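Local coordinates for probable oxidoreductase protein (Rhizobium etli, PDB 4FB5), which probably acts as an oxidoreductase of the GFO/IDH/MocA family, using a nucleotide cofactor of the NAD type held by a Rossmann domain, at residues C123-A128 / A211-S216; Y152-N157 / Y295-M300; K290-Y295 / Q315-I320; C350-R355 / P361-T366. One frame throughout, in Å; residues are numbered along the deposited sequence.

Contact 1. Residues C123-A128 / A211-S216; sequences CEKPMA and AVHPLS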
loop_
_atom_site.group_PDB
_atom_site.type_symbol
_atom_site.label_atom_id
_atom_site.label_comp_id
_atom_site.label_asym_id
_atom_site.label_seq_id
_atom_site.Cartn_x
_atom_site.Cartn_y
_atom_site.Cartn_z
ATOM N N CYS A 123 32.736 -8.081 13.289
ATOM C CA CYS A 123 33.153 -6.760 12.915
ATOM C C CYS A 123 32.057 -6.104 12.110
ATOM O O CYS A 123 31.446 -6.748 11.257
ATOM C CB CYS A 123 34.421 -6.855 12.091
ATOM S SG CYS A 123 35.204 -5.274 11.689
ATOM N N GLU A 124 31.813 -4.829 12.381
ATOM C CA GLU A 124 30.877 -4.056 11.600
ATOM C C GLU A 124 31.458 -3.820 10.244
ATOM O O GLU A 124 32.676 -3.796 10.079
ATOM C CB GLU A 124 30.522 -2.726 12.279
ATOM C CG GLU A 124 29.452 -2.896 13.333
ATOM C CD GLU A 124 28.274 -3.730 12.825
ATOM O OE1 GLU A 124 27.866 -4.683 13.529
ATOM O OE2 GLU A 124 27.759 -3.431 11.704
ATOM N N LYS A 125 30.574 -3.678 9.270
ATOM C CA LYS A 125 30.979 -3.330 7.939
ATOM C C LYS A 125 31.530 -1.898 8.018
ATOM O O LYS A 125 31.161 -1.159 8.921
ATOM C CB LYS A 125 29.778 -3.481 7.014
ATOM C CG LYS A 125 29.213 -2.206 6.425
ATOM C CD LYS A 125 28.228 -1.441 7.293
ATOM C CE LYS A 125 27.757 -0.248 6.493
ATOM N NZ LYS A 125 27.793 0.979 7.286
ATOM N N PRO A 126 32.479 -1.527 7.138
ATOM C CA PRO A 126 33.119 -2.357 6.151
ATOM C C PRO A 126 34.366 -2.973 6.793
ATOM O O PRO A 126 34.517 -2.938 8.033
ATOM C CB PRO A 126 33.520 -1.337 5.065
ATOM C CG PRO A 126 32.927 -0.004 5.488
ATOM C CD PRO A 126 32.975 -0.157 6.977
HETATM N N MSE A 127 35.228 -3.561 5.970
HETATM C CA MSE A 127 36.467 -4.088 6.483
HETATM C C MSE A 127 37.458 -2.966 6.606
HETATM O O MSE A 127 37.934 -2.705 7.702
HETATM C CB MSE A 127 36.999 -5.190 5.599
HETATM C CG MSE A 127 36.156 -6.399 5.706
HETATM SE SE MSE A 127 36.600 -7.704 4.378
HETATM C CE MSE A 127 37.844 -8.671 5.496
ATOM N N ALA A 128 37.753 -2.296 5.490
ATOM C CA ALA A 128 38.661 -1.138 5.494
ATOM C C ALA A 128 38.355 -0.283 4.270
ATOM O O ALA A 128 37.750 -0.772 3.325
ATOM C CB ALA A 128 40.111 -1.589 5.487
ATOM N N ALA A 211 25.982 0.546 -0.439
ATOM C CA ALA A 211 25.958 -0.448 -1.531
ATOM C C ALA A 211 26.331 -1.864 -1.077
ATOM O O ALA A 211 25.878 -2.877 -1.676
ATOM C CB ALA A 211 26.828 -0.004 -2.705
ATOM N N VAL A 212 27.107 -1.930 0.005
ATOM C CA VAL A 212 27.577 -3.213 0.523
ATOM C C VAL A 212 26.441 -4.095 1.044
ATOM O O VAL A 212 26.480 -5.335 0.897
ATOM C CB VAL A 212 28.740 -3.038 1.555
ATOM C CG1 VAL A 212 29.936 -2.460 0.863
ATOM C CG2 VAL A 212 28.362 -2.102 2.696
ATOM N N HIS A 213 25.420 -3.468 1.626
ATOM C CA HIS A 213 24.235 -4.203 2.021
ATOM C C HIS A 213 23.508 -4.835 0.819
ATOM O O HIS A 213 23.336 -6.071 0.749
ATOM C CB HIS A 213 23.312 -3.300 2.811
ATOM C CG HIS A 213 23.839 -2.953 4.155
ATOM N ND1 HIS A 213 24.129 -3.910 5.107
ATOM C CD2 HIS A 213 24.120 -1.759 4.721
ATOM C CE1 HIS A 213 24.588 -3.319 6.194
ATOM N NE2 HIS A 213 24.591 -2.013 5.986
ATOM N N PRO A 214 23.047 -4.001 -0.126
ATOM C CA PRO A 214 22.426 -4.640 -1.280
ATOM C C PRO A 214 23.349 -5.666 -1.948
ATOM O O PRO A 214 22.881 -6.715 -2.361
ATOM C CB PRO A 214 22.087 -3.467 -2.212
ATOM C CG PRO A 214 22.502 -2.210 -1.525
ATOM C CD PRO A 214 22.770 -2.558 -0.082
ATOM N N LEU A 215 24.653 -5.403 -2.043
ATOM C CA LEU A 215 25.521 -6.449 -2.600
ATOM C C LEU A 215 25.565 -7.642 -1.664
ATOM O O LEU A 215 25.546 -8.793 -2.128
ATOM C CB LEU A 215 26.946 -5.997 -2.847
ATOM C CG LEU A 215 27.242 -4.751 -3.636
ATOM C CD1 LEU A 215 28.735 -4.677 -3.668
ATOM C CD2 LEU A 215 26.658 -4.796 -5.048
ATOM N N SER A 216 25.608 -7.403 -0.359
ATOM C CA SER A 216 25.553 -8.546 0.511
ATOM C C SER A 216 24.284 -9.309 0.202
ATOM O O SER A 216 24.298 -10.546 0.200
ATOM C CB SER A 216 25.672 -8.179 1.986
ATOM O OG SER A 216 24.476 -7.678 2.541
#

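Contact 2. Residues Y152-N157 / Y295-M300; sequences YNYIQN and YDQERM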
loop_
_atom_site.group_PDB
_atom_site.type_symbol
_atom_site.label_atom_id
_atom_site.label_comp_id
_atom_site.label_asym_id
_atom_site.label_seq_id
_atom_site.Cartn_x
_atom_site.Cartn_y
_atom_site.Cartn_z
ATOM N N TYR A 152 26.615 -7.854 8.154
ATOM C CA TYR A 152 25.709 -7.615 7.072
ATOM C C TYR A 152 24.375 -8.201 7.517
ATOM O O TYR A 152 23.994 -9.274 7.052
ATOM C CB TYR A 152 26.216 -8.274 5.780
ATOM C CG TYR A 152 27.342 -7.521 5.127
ATOM C CD1 TYR A 152 27.118 -6.281 4.545
ATOM C CD2 TYR A 152 28.651 -8.041 5.093
ATOM C CE1 TYR A 152 28.163 -5.570 3.943
ATOM C CE2 TYR A 152 29.699 -7.332 4.517
ATOM C CZ TYR A 152 29.439 -6.090 3.938
ATOM O OH TYR A 152 30.431 -5.353 3.328
ATOM N N ASN A 153 23.656 -7.507 8.395
ATOM C CA ASN A 153 22.479 -8.114 9.052
ATOM C C ASN A 153 21.219 -8.283 8.208
ATOM O O ASN A 153 20.444 -9.179 8.449
ATOM C CB ASN A 153 22.132 -7.355 10.310
ATOM C CG ASN A 153 22.260 -5.891 10.119
ATOM O OD1 ASN A 153 23.203 -5.287 10.629
ATOM N ND2 ASN A 153 21.378 -5.305 9.312
ATOM N N TYR A 154 21.007 -7.424 7.225
ATOM C CA TYR A 154 19.834 -7.553 6.370
ATOM C C TYR A 154 19.619 -8.992 5.881
ATOM O O TYR A 154 18.485 -9.488 5.934
ATOM C CB TYR A 154 19.884 -6.522 5.248
ATOM C CG TYR A 154 19.806 -5.169 5.863
ATOM C CD1 TYR A 154 18.680 -4.787 6.594
ATOM C CD2 TYR A 154 20.836 -4.285 5.772
ATOM C CE1 TYR A 154 18.590 -3.571 7.177
ATOM C CE2 TYR A 154 20.763 -3.045 6.380
ATOM C CZ TYR A 154 19.636 -2.697 7.075
ATOM O OH TYR A 154 19.548 -1.461 7.679
ATOM N N ILE A 155 20.719 -9.630 5.455
ATOM C CA ILE A 155 20.847 -11.082 5.146
ATOM C C ILE A 155 20.115 -12.024 6.083
ATOM O O ILE A 155 19.658 -13.064 5.650
ATOM C CB ILE A 155 22.343 -11.525 5.175
ATOM C CG1 ILE A 155 23.145 -10.842 4.092
ATOM C CG2 ILE A 155 22.530 -12.957 4.950
ATOM C CD1 ILE A 155 22.334 -10.450 2.864
ATOM N N GLN A 156 19.992 -11.682 7.358
ATOM C CA GLN A 156 19.459 -12.628 8.324
ATOM C C GLN A 156 17.963 -12.576 8.527
ATOM O O GLN A 156 17.414 -13.414 9.252
ATOM C CB GLN A 156 20.107 -12.430 9.701
ATOM C CG GLN A 156 21.585 -12.462 9.768
ATOM C CD GLN A 156 22.184 -13.754 9.313
ATOM O OE1 GLN A 156 23.328 -13.772 8.843
ATOM N NE2 GLN A 156 21.433 -14.855 9.445
ATOM N N ASN A 157 17.295 -11.593 7.940
ATOM C CA ASN A 157 15.824 -11.501 8.023
ATOM C C ASN A 157 15.257 -12.829 7.610
ATOM O O ASN A 157 15.682 -13.371 6.610
ATOM C CB ASN A 157 15.331 -10.418 7.068
ATOM C CG ASN A 157 13.831 -10.099 7.205
ATOM O OD1 ASN A 157 13.028 -10.881 7.723
ATOM N ND2 ASN A 157 13.450 -8.940 6.685
ATOM N N TYR A 295 10.359 -7.000 -2.330
ATOM C CA TYR A 295 10.629 -6.871 -0.919
ATOM C C TYR A 295 11.045 -5.450 -0.626
ATOM O O TYR A 295 11.648 -4.839 -1.449
ATOM C CB TYR A 295 11.727 -7.836 -0.504
ATOM C CG TYR A 295 12.241 -7.562 0.877
ATOM C CD1 TYR A 295 11.542 -7.970 2.006
ATOM C CD2 TYR A 295 13.367 -6.799 1.051
ATOM C CE1 TYR A 295 12.006 -7.648 3.308
ATOM C CE2 TYR A 295 13.799 -6.444 2.312
ATOM C CZ TYR A 295 13.143 -6.892 3.405
ATOM O OH TYR A 295 13.700 -6.615 4.561
ATOM N N ASP A 296 10.721 -4.943 0.554
ATOM C CA ASP A 296 11.030 -3.586 0.952
ATOM C C ASP A 296 11.274 -3.538 2.469
ATOM O O ASP A 296 10.297 -3.648 3.235
ATOM C CB ASP A 296 9.870 -2.660 0.644
ATOM C CG ASP A 296 10.279 -1.157 0.699
ATOM O OD1 ASP A 296 9.913 -0.416 -0.258
ATOM O OD2 ASP A 296 10.958 -0.712 1.683
ATOM N N GLN A 297 12.538 -3.341 2.873
ATOM C CA GLN A 297 12.977 -3.227 4.255
ATOM C C GLN A 297 12.106 -2.360 5.173
ATOM O O GLN A 297 12.153 -2.507 6.392
ATOM C CB GLN A 297 14.390 -2.639 4.286
ATOM C CG GLN A 297 15.103 -2.841 5.605
ATOM C CD GLN A 297 15.283 -4.338 5.929
ATOM O OE1 GLN A 297 15.539 -5.170 5.033
ATOM N NE2 GLN A 297 15.140 -4.681 7.184
ATOM N N GLU A 298 11.359 -1.421 4.605
ATOM C CA GLU A 298 10.573 -0.503 5.430
ATOM C C GLU A 298 9.307 -1.182 5.967
ATOM O O GLU A 298 8.673 -0.671 6.885
ATOM C CB GLU A 298 10.266 0.819 4.680
ATOM C CG GLU A 298 11.417 1.836 4.743
ATOM C CD GLU A 298 11.125 3.180 4.000
ATOM O OE1 GLU A 298 11.879 4.151 4.239
ATOM O OE2 GLU A 298 10.158 3.260 3.183
ATOM N N ARG A 299 8.962 -2.307 5.340
ATOM C CA ARG A 299 7.977 -3.294 5.776
ATOM C C ARG A 299 8.697 -4.651 5.754
ATOM O O ARG A 299 8.316 -5.597 5.068
ATOM C CB ARG A 299 6.804 -3.290 4.815
ATOM C CG ARG A 299 6.078 -1.978 4.887
ATOM C CD ARG A 299 4.789 -1.955 4.130
ATOM N NE ARG A 299 4.995 -2.266 2.715
ATOM C CZ ARG A 299 5.657 -1.498 1.877
ATOM N NH1 ARG A 299 6.244 -0.373 2.315
ATOM N NH2 ARG A 299 5.776 -1.885 0.619
HETATM N N MSE A 300 9.814 -4.662 6.446
HETATM C CA MSE A 300 10.656 -5.795 6.778
HETATM C C MSE A 300 9.932 -7.168 6.957
HETATM O O MSE A 300 10.499 -8.263 6.766
HETATM C CB MSE A 300 11.191 -5.426 8.135
HETATM C CG MSE A 300 12.603 -5.535 8.243
HETATM SE SE MSE A 300 13.148 -5.886 10.117
HETATM C CE MSE A 300 12.047 -4.526 11.069
HETATM O O HOH W 1 16.198 -7.527 5.698
#

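Contact 3. Residues K290-Y295 / Q315-I320; sequences KGSILY and QGFRKI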
loop_
_atom_site.group_PDB
_atom_site.type_symbol
_atom_site.label_atom_id
_atom_site.label_comp_id
_atom_site.label_asym_id
_atom_site.label_seq_id
_atom_site.Cartn_x
_atom_site.Cartn_y
_atom_site.Cartn_z
ATOM N N LYS A 290 9.335 -17.638 -14.488
ATOM C CA LYS A 290 8.042 -18.158 -14.009
ATOM C C LYS A 290 7.379 -17.332 -12.888
ATOM O O LYS A 290 6.360 -17.782 -12.297
ATOM C CB LYS A 290 8.166 -19.622 -13.544
ATOM C CG LYS A 290 8.922 -20.558 -14.516
ATOM C CD LYS A 290 8.262 -21.911 -14.581
ATOM C CE LYS A 290 8.887 -22.916 -13.621
ATOM N NZ LYS A 290 9.255 -24.116 -14.435
ATOM N N GLY A 291 7.945 -16.148 -12.609
ATOM C CA GLY A 291 7.380 -15.269 -11.641
ATOM C C GLY A 291 8.300 -14.226 -11.080
ATOM O O GLY A 291 9.376 -13.999 -11.609
ATOM N N SER A 292 7.855 -13.563 -10.008
ATOM C CA SER A 292 8.575 -12.395 -9.470
ATOM C C SER A 292 8.504 -12.277 -7.955
ATOM O O SER A 292 7.573 -12.777 -7.309
ATOM C CB SER A 292 7.994 -11.121 -10.087
ATOM O OG SER A 292 7.791 -11.273 -11.474
ATOM N N ILE A 293 9.474 -11.576 -7.396
ATOM C CA ILE A 293 9.452 -11.228 -5.969
ATOM C C ILE A 293 9.761 -9.741 -5.716
ATOM O O ILE A 293 10.689 -9.189 -6.324
ATOM C CB ILE A 293 10.438 -12.104 -5.228
ATOM C CG1 ILE A 293 9.851 -13.495 -5.086
ATOM C CG2 ILE A 293 10.761 -11.525 -3.884
ATOM C CD1 ILE A 293 10.865 -14.648 -5.143
ATOM N N LEU A 294 8.983 -9.130 -4.824
ATOM C CA LEU A 294 9.190 -7.780 -4.322
ATOM C C LEU A 294 9.402 -7.816 -2.820
ATOM O O LEU A 294 8.722 -8.583 -2.114
ATOM C CB LEU A 294 7.985 -6.909 -4.631
ATOM C CG LEU A 294 7.485 -6.979 -6.086
ATOM C CD1 LEU A 294 6.298 -6.076 -6.317
ATOM C CD2 LEU A 294 8.589 -6.746 -7.211
ATOM N N TYR A 295 10.359 -7.000 -2.330
ATOM C CA TYR A 295 10.629 -6.871 -0.919
ATOM C C TYR A 295 11.045 -5.450 -0.626
ATOM O O TYR A 295 11.648 -4.839 -1.449
ATOM C CB TYR A 295 11.727 -7.836 -0.504
ATOM C CG TYR A 295 12.241 -7.562 0.877
ATOM C CD1 TYR A 295 11.542 -7.970 2.006
ATOM C CD2 TYR A 295 13.367 -6.799 1.051
ATOM C CE1 TYR A 295 12.006 -7.648 3.308
ATOM C CE2 TYR A 295 13.799 -6.444 2.312
ATOM C CZ TYR A 295 13.143 -6.892 3.405
ATOM O OH TYR A 295 13.700 -6.615 4.561
ATOM N N GLN A 315 -4.408 -13.884 -11.190
ATOM C CA GLN A 315 -3.017 -13.766 -10.914
ATOM C C GLN A 315 -2.676 -12.414 -10.305
ATOM O O GLN A 315 -3.362 -11.397 -10.534
ATOM C CB GLN A 315 -2.210 -14.126 -12.165
ATOM C CG GLN A 315 -2.152 -15.685 -12.285
ATOM C CD GLN A 315 -1.165 -16.237 -13.304
ATOM O OE1 GLN A 315 -1.135 -17.448 -13.492
ATOM N NE2 GLN A 315 -0.350 -15.378 -13.949
ATOM N N GLY A 316 -1.636 -12.416 -9.495
ATOM C CA GLY A 316 -1.148 -11.196 -8.997
ATOM C C GLY A 316 -0.244 -11.532 -7.881
ATOM O O GLY A 316 -0.127 -12.683 -7.462
ATOM N N PHE A 317 0.399 -10.500 -7.378
ATOM C CA PHE A 317 1.365 -10.684 -6.339
ATOM C C PHE A 317 0.716 -11.070 -5.068
ATOM O O PHE A 317 -0.291 -10.468 -4.702
ATOM C CB PHE A 317 2.032 -9.343 -6.124
ATOM C CG PHE A 317 3.160 -9.113 -7.033
ATOM C CD1 PHE A 317 4.388 -9.681 -6.761
ATOM C CD2 PHE A 317 2.982 -8.370 -8.202
ATOM C CE1 PHE A 317 5.474 -9.468 -7.631
ATOM C CE2 PHE A 317 4.030 -8.162 -9.052
ATOM C CZ PHE A 317 5.320 -8.701 -8.738
ATOM N N ARG A 318 1.312 -11.995 -4.336
ATOM C CA ARG A 318 0.766 -12.246 -3.034
ATOM C C ARG A 318 1.564 -11.624 -1.966
ATOM O O ARG A 318 2.772 -11.829 -1.908
ATOM C CB ARG A 318 0.694 -13.737 -2.759
ATOM C CG ARG A 318 -0.695 -14.268 -2.864
ATOM C CD ARG A 318 -0.753 -15.717 -2.418
ATOM N NE ARG A 318 0.271 -16.421 -3.157
ATOM C CZ ARG A 318 0.237 -17.703 -3.400
ATOM N NH1 ARG A 318 -0.792 -18.400 -2.915
ATOM N NH2 ARG A 318 1.232 -18.248 -4.108
ATOM N N LYS A 319 0.873 -10.931 -1.064
ATOM C CA LYS A 319 1.500 -10.300 0.097
ATOM C C LYS A 319 1.613 -11.334 1.236
ATOM O O LYS A 319 0.630 -11.678 1.900
ATOM C CB LYS A 319 0.708 -9.055 0.517
ATOM C CG LYS A 319 1.383 -8.178 1.625
ATOM C CD LYS A 319 0.992 -6.704 1.447
ATOM C CE LYS A 319 0.112 -6.228 2.537
ATOM N NZ LYS A 319 -0.631 -4.961 2.181
ATOM N N ILE A 320 2.811 -11.839 1.445
ATOM C CA ILE A 320 3.023 -12.883 2.424
ATOM C C ILE A 320 3.658 -12.349 3.698
ATOM O O ILE A 320 4.770 -11.819 3.642
ATOM C CB ILE A 320 3.955 -13.940 1.824
ATOM C CG1 ILE A 320 3.298 -14.536 0.584
ATOM C CG2 ILE A 320 4.351 -15.027 2.896
ATOM C CD1 ILE A 320 4.229 -15.394 -0.181
#

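Contact 4. Residues C350-R355 / P361-T366; sequences CRELIR and PSSIVT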
loop_
_atom_site.group_PDB
_atom_site.type_symbol
_atom_site.label_atom_id
_atom_site.label_comp_id
_atom_site.label_asym_id
_atom_site.label_seq_id
_atom_site.Cartn_x
_atom_site.Cartn_y
_atom_site.Cartn_z
ATOM N N CYS A 350 24.113 -12.922 15.434
ATOM C CA CYS A 350 24.838 -13.414 16.581
ATOM C C CYS A 350 24.707 -14.943 16.663
ATOM O O CYS A 350 25.702 -15.677 16.790
ATOM C CB CYS A 350 24.309 -12.753 17.854
ATOM S SG CYS A 350 25.099 -13.396 19.343
ATOM N N ARG A 351 23.478 -15.424 16.554
ATOM C CA ARG A 351 23.297 -16.851 16.545
ATOM C C ARG A 351 24.164 -17.443 15.437
ATOM O O ARG A 351 24.972 -18.325 15.707
ATOM C CB ARG A 351 21.826 -17.254 16.436
ATOM C CG ARG A 351 21.586 -18.754 16.383
ATOM C CD ARG A 351 22.062 -19.432 17.646
ATOM N NE ARG A 351 22.204 -20.897 17.537
ATOM C CZ ARG A 351 23.288 -21.546 17.081
ATOM N NH1 ARG A 351 24.350 -20.872 16.642
ATOM N NH2 ARG A 351 23.305 -22.879 17.047
ATOM N N GLU A 352 24.081 -16.934 14.216
ATOM C CA GLU A 352 24.798 -17.608 13.145
ATOM C C GLU A 352 26.312 -17.561 13.338
ATOM O O GLU A 352 27.049 -18.378 12.772
ATOM C CB GLU A 352 24.401 -17.075 11.777
ATOM C CG GLU A 352 22.963 -17.355 11.433
ATOM C CD GLU A 352 22.650 -18.826 11.179
ATOM O OE1 GLU A 352 21.760 -19.368 11.872
ATOM O OE2 GLU A 352 23.253 -19.422 10.269
ATOM N N LEU A 353 26.772 -16.602 14.133
ATOM C CA LEU A 353 28.189 -16.451 14.374
ATOM C C LEU A 353 28.641 -17.581 15.285
ATOM O O LEU A 353 29.749 -18.125 15.123
ATOM C CB LEU A 353 28.492 -15.112 15.041
ATOM C CG LEU A 353 29.930 -14.993 15.551
ATOM C CD1 LEU A 353 30.859 -15.416 14.470
ATOM C CD2 LEU A 353 30.311 -13.595 16.019
ATOM N N ILE A 354 27.782 -17.922 16.240
ATOM C CA ILE A 354 28.063 -18.994 17.135
ATOM C C ILE A 354 28.054 -20.325 16.394
ATOM O O ILE A 354 28.884 -21.198 16.679
ATOM C CB ILE A 354 27.096 -18.983 18.294
ATOM C CG1 ILE A 354 27.397 -17.742 19.140
ATOM C CG2 ILE A 354 27.249 -20.266 19.100
ATOM C CD1 ILE A 354 26.242 -17.131 19.775
ATOM N N ARG A 355 27.150 -20.470 15.430
ATOM C CA ARG A 355 27.167 -21.662 14.617
ATOM C C ARG A 355 28.537 -21.807 14.012
ATOM O O ARG A 355 29.163 -22.847 14.157
ATOM C CB ARG A 355 26.098 -21.667 13.535
ATOM C CG ARG A 355 24.955 -22.647 13.814
ATOM C CD ARG A 355 23.833 -22.564 12.764
ATOM N NE ARG A 355 22.700 -21.778 13.250
ATOM C CZ ARG A 355 21.781 -22.226 14.110
ATOM N NH1 ARG A 355 21.856 -23.460 14.583
ATOM N NH2 ARG A 355 20.786 -21.440 14.508
ATOM N N PRO A 361 27.241 -25.752 9.813
ATOM C CA PRO A 361 26.945 -24.889 8.669
ATOM C C PRO A 361 26.258 -23.658 9.201
ATOM O O PRO A 361 25.358 -23.774 10.051
ATOM C CB PRO A 361 25.964 -25.723 7.828
ATOM C CG PRO A 361 26.014 -27.149 8.424
ATOM C CD PRO A 361 26.354 -26.931 9.868
ATOM N N SER A 362 26.707 -22.496 8.737
ATOM C CA SER A 362 26.080 -21.220 9.093
ATOM C C SER A 362 25.791 -20.347 7.864
ATOM O O SER A 362 26.269 -20.639 6.750
ATOM C CB SER A 362 26.980 -20.450 10.050
ATOM O OG SER A 362 28.093 -19.933 9.345
ATOM N N SER A 363 25.024 -19.271 8.064
ATOM C CA SER A 363 24.868 -18.285 6.991
ATOM C C SER A 363 25.462 -16.968 7.428
ATOM O O SER A 363 24.768 -16.062 7.838
ATOM C CB SER A 363 23.411 -18.106 6.571
ATOM O OG SER A 363 22.764 -17.189 7.427
ATOM N N ILE A 364 26.763 -16.864 7.341
ATOM C CA ILE A 364 27.393 -15.682 7.791
ATOM C C ILE A 364 28.158 -15.105 6.629
ATOM O O ILE A 364 28.277 -15.741 5.582
ATOM C CB ILE A 364 28.285 -16.014 8.970
ATOM C CG1 ILE A 364 28.191 -14.900 9.968
ATOM C CG2 ILE A 364 29.734 -16.255 8.557
ATOM C CD1 ILE A 364 28.050 -15.419 11.311
ATOM N N VAL A 365 28.649 -13.892 6.779
ATOM C CA VAL A 365 29.516 -13.355 5.751
ATOM C C VAL A 365 30.909 -13.275 6.339
ATOM O O VAL A 365 31.104 -12.714 7.425
ATOM C CB VAL A 365 29.053 -11.996 5.255
ATOM C CG1 VAL A 365 29.971 -11.487 4.166
ATOM C CG2 VAL A 365 27.630 -12.088 4.766
ATOM N N THR A 366 31.850 -13.894 5.635
ATOM C CA THR A 366 33.202 -14.034 6.114
ATOM C C THR A 366 34.011 -12.989 5.443
ATOM O O THR A 366 33.678 -12.511 4.343
ATOM C CB THR A 366 33.898 -15.320 5.604
ATOM O OG1 THR A 366 34.017 -15.246 4.168
ATOM C CG2 THR A 366 33.167 -16.564 6.026
#

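Contact 1. Residues C123-A128 / A211-S216
A sharp turn at the second torsion of K125 (chi2 -84°), followed by an extended third one (chi3 -178°), folds the lysine chain across helix 206-221 and brings its methylenes against V212 and H213. The near end of the chain meets the valine, CG of K125 lying 3.8 Å from CG2 of V212. Further out, CE of K125 comes within 3.7 Å of NE2 of H213, the two side chains crossing at about a right angle, with the methylene placed obliquely to the imidazole. Between the two segments the lysine methylenes thus make van der Waals contact, with a valine methyl and with the imidazole. Beyond CE the chain turns away from the imidazole, and NZ forms a salt bridge with D209, one helical turn before H213. Y154 meets the H213 ring edge to face, and E124 OE1 is bound by both K346 and H40. The peptide bond between K125 and P126 is cis, which probably helps set the turn from which the lysine departs. Sequence and geometry together fit the Glu-Lys-Pro motif that follows the fifth strand of the Rossmann sheet, facing an Asp-x-x-x-His helix of the second domain. In relatives of this family that pairing marks the active-site cleft, and the same role is probable here.

Contact 2. Residues Y152-N157 / Y295-M300
Three acceptors gather round ND2 of N157: the backbone O of M300 and a water, with a weaker share for the hydroxyl of Y295. Its setting is an N-cap, the residue just before helix 158-168, met by the loop that ends strand 291-296 of the large mixed sheet. The bond from N157 ND2 to M300 O is 3.0 Å long and nearly straight (176°); it lies in the amide plane and uses a carbonyl lone pair. By contrast, the bond from ND2 to OH of Y295, at 3.2 Å, is bent and weak. The water accepts from N157 ND2, also at 3.2 Å, and donates to Y154 O and to Q297 OE1, so one water links the first residue of the 3-10 turn, the asparagine after it and the opposite segment. With CG anti to the backbone N (chi1 -172°), the asparagine stretches ND2 across to the loop after the strand while OD1 caps the backbone N of V159, and both ends of the amide are thereby engaged. Beside these bonds, Q297 packs its amide on Y154, obliquely to the ring and with the two planes 63° apart. H338 of the second subunit also packs on Y154 and M300, placing the contact close to a subunit interface. The nearest approach of the glutamine to the tyrosine is from CD of Q297 to CD1 of Y154, 3.5 Å.

Contact 3. Residues K290-Y295 / Q315-I320
L294 and F317 supply the apolar part of the contact, crossing at about a right angle. CD1 of L294 sits over one face of the phenyl ring in a CH-pi interaction, 3.9 Å from the F317 ring centroid and 18° off the ring normal, displaced toward the rim. CG of the same leucine reaches CE1 of F317 at 3.6 Å. A smaller van der Waals touch comes from S292, whose CB lies 3.9 Å from CZ of F317, oblique to the ring. The F317 ring also pairs edge to face with Y306, on the intervening strand 302-307.

Polar bonding is directed elsewhere. OG of S292 is hydrogen-bonded to the backbone O of W276 of the fourth subunit, and L294 and F317 also pack on R278 and G277 of that chain. The backbone of F317 to K319 pairs antiparallel with a strand of the third subunit, so the sheet runs on across that interface. Strands 291-296 and 316-321 thus flank 302-307 and meet above it through side chains without any hydrogen bond between them. Such chemistry implies cohesion by shape and dispersion across the face of the sheet, while the hydrogen bonds named here go to neighbouring subunits.

Contact 4. Residues C350-R355 / P361-T366
E352 receives the backbone N-H of S363 on OE2 at 2.8 Å, with an N-H...O angle of 157°, through the lone pair that points away from the other carboxylate oxygen. The setting is the loop joining two consecutive helices: helix 344-358 turns into a loop that folds back along its own last turns before helix 367-385 begins. Further packing surrounds this bond. CB of S362 lies 3.4 Å from the backbone O of E352. On one flank, CD1 of I364 rests on the helix backbone at E352 and L353 and lies 3.8 Å from CB of L353. On the other, R355 lays its aliphatic part along the loop, with CB 3.8 Å from CB of S362 and CD beside the backbone O of P361.

R355 also acts on the carboxylate: its NE forms a salt bridge to E352 OE1 at 2.9 Å, approaching from above the carboxylate plane (51° out of it), and probably helps hold it in place, so each oxygen of the glutamate has a partner of its own. A bend at the third torsion of R355 (chi3 -100°) turns its guanidinium back over the helix, onto that of R351. Farther out, R351 NH2 makes a salt bridge to D53, an anion close enough to R355 for a long, weak ion pair, which would probably offset the gathering of positive charge. The two guanidinium groups lie face over face, CZ of R351 3.3 Å above the plane of R355.

In the fold
The four contacts lie at successive depths of a two-domain chain. Contact 1 is near its centre and joins the Rossmann domain to helix 206-221; contact 2, about 14 Å away between centres, touches it, with Y152, Y154 and I155 against V212, H213 and S216. Contact 2 also lies about 17 Å between centres from contact 4, which it meets through Q156 and Y152, and as far from contact 3, with which it shares Y295 and strand 291-296. Contacts 3 and 4 are remote, about 29 Å between centres. Along the chain the segments of contact 2 alternate with those of contacts 1 and 3, and contact 4 comes last. Residues 152-157 thus connect the probable active-site cleft, the C-terminal helices and the sheet that reaches neighbouring subunits.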